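Local coordinates for protein CT296 (Chlamydia trachomatis, PDB 3QH6) that is of unknown function but resembles Fe(II) 2-oxoglutarate-dependent enzymes in structure, at residues Val75-Asp78 with His79-Ala82. Residues are numbered along the deposited sequence; the frame is centred on the assembly and turned at random.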
loop_
_atom_site.group_PDB
_atom_site.type_symbol
_atom_site.label_atom_id
_atom_site.label_comp_id
_atom_site.label_asym_id
_atom_site.label_seq_id
_atom_site.Cartn_x
_atom_site.Cartn_y
_atom_site.Cartn_z
ATOM N N VAL A 75 8.011 -2.230 7.046
ATOM C CA VAL A 75 8.375 -2.347 5.624
ATOM C C VAL A 75 8.904 -0.994 5.120
ATOM O O VAL A 75 9.429 -0.906 4.024
ATOM C CB VAL A 75 7.186 -2.873 4.797
ATOM C CG1 VAL A 75 7.560 -3.025 3.337
ATOM C CG2 VAL A 75 6.752 -4.230 5.371
ATOM N N ARG A 76 8.795 0.044 5.957
ATOM C CA ARG A 76 9.282 1.403 5.638
ATOM C C ARG A 76 8.552 2.035 4.455
ATOM O O ARG A 76 9.134 2.834 3.709
ATOM C CB ARG A 76 10.800 1.428 5.389
ATOM C CG ARG A 76 11.584 0.753 6.499
ATOM C CD ARG A 76 13.071 0.796 6.234
ATOM N NE ARG A 76 13.635 2.137 6.299
ATOM C CZ ARG A 76 13.938 2.899 5.243
ATOM N NH1 ARG A 76 13.721 2.468 4.006
ATOM N NH2 ARG A 76 14.469 4.108 5.429
ATOM N N LEU A 77 7.278 1.694 4.300
ATOM C CA LEU A 77 6.440 2.279 3.262
ATOM C C LEU A 77 6.402 3.803 3.328
ATOM O O LEU A 77 6.320 4.451 2.292
ATOM C CB LEU A 77 4.994 1.770 3.368
ATOM C CG LEU A 77 4.818 0.270 3.163
ATOM C CD1 LEU A 77 3.343 -0.101 3.142
ATOM C CD2 LEU A 77 5.513 -0.180 1.853
ATOM N N ASP A 78 6.457 4.388 4.527
ATOM C CA ASP A 78 6.492 5.854 4.640
ATOM C C ASP A 78 7.785 6.449 4.090
ATOM O O ASP A 78 7.759 7.485 3.408
ATOM C CB ASP A 78 6.252 6.361 6.079
ATOM C CG ASP A 78 6.984 5.544 7.160
ATOM O OD1 ASP A 78 7.814 4.644 6.847
ATOM O OD2 ASP A 78 6.719 5.832 8.363
ATOM N N HIS A 79 8.911 5.802 4.379
ATOM C CA HIS A 79 10.192 6.302 3.903
ATOM C C HIS A 79 10.320 6.057 2.396
ATOM O O HIS A 79 10.847 6.894 1.679
ATOM C CB HIS A 79 11.361 5.670 4.701
ATOM C CG HIS A 79 11.443 6.167 6.111
ATOM N ND1 HIS A 79 10.768 5.571 7.159
ATOM C CD2 HIS A 79 12.100 7.226 6.646
ATOM C CE1 HIS A 79 11.012 6.236 8.275
ATOM N NE2 HIS A 79 11.815 7.245 7.992
ATOM N N LEU A 80 9.794 4.937 1.907
ATOM C CA LEU A 80 9.859 4.640 0.466
ATOM C C LEU A 80 8.993 5.594 -0.346
ATOM O O LEU A 80 9.400 6.084 -1.411
ATOM C CB LEU A 80 9.437 3.206 0.194
ATOM C CG LEU A 80 10.403 2.164 0.786
ATOM C CD1 LEU A 80 9.735 0.798 0.714
ATOM C CD2 LEU A 80 11.777 2.204 0.053
ATOM N N ALA A 81 7.804 5.878 0.169
ATOM C CA ALA A 81 6.904 6.853 -0.479
ATOM C C ALA A 81 7.536 8.246 -0.522
ATOM O O ALA A 81 7.455 8.950 -1.538
ATOM C CB ALA A 81 5.575 6.909 0.277
ATOM N N ALA A 82 8.190 8.650 0.562
ATOM C CA ALA A 82 8.777 9.982 0.606
ATOM C C ALA A 82 9.912 10.034 -0.396
ATOM O O ALA A 82 10.108 11.032 -1.081
ATOM C CB ALA A 82 9.299 10.297 2.026
#
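R76 sits at the N-cap position of helix 77-85, and its carbonyl O accepts a hydrogen bond from L80 N, 2.8 Å away, with the donor nearly in line with the C=O bond. L77 O to A81 N and D78 O to A82 N continue the i to i+4 ladder. Two weak bonds converge on one carboxylate oxygen: D78 OD1 lies 2.9 Å from H79 N and 3.1 Å from H79 ND1, both strongly bent at the hydrogen. The D78 chi1 of 42° folds the carboxylate back over its own backbone, where OD1 meets the next amide, while carboxylate and imidazole planes stand 79° apart. R76 has positive phi and serves as C-prime residue of a Schellman motif closing helix 66-75, defined by the bonds L77 N to V72 O and R76 N to K73 O; it is the junction where that helix ends and helix 77-85 starts. Its guanidinium, turned back by the bend at chi3, lays one face over H79 CB, 3.6 Å from NH2, with its plane 17° from that of the imidazole. On the buried side, L77 CD2 and L80 CD1 are 4.5 Å apart; L77 packs on L148 and F150 of strand 145-151, L80 on F127 of strand 125-128.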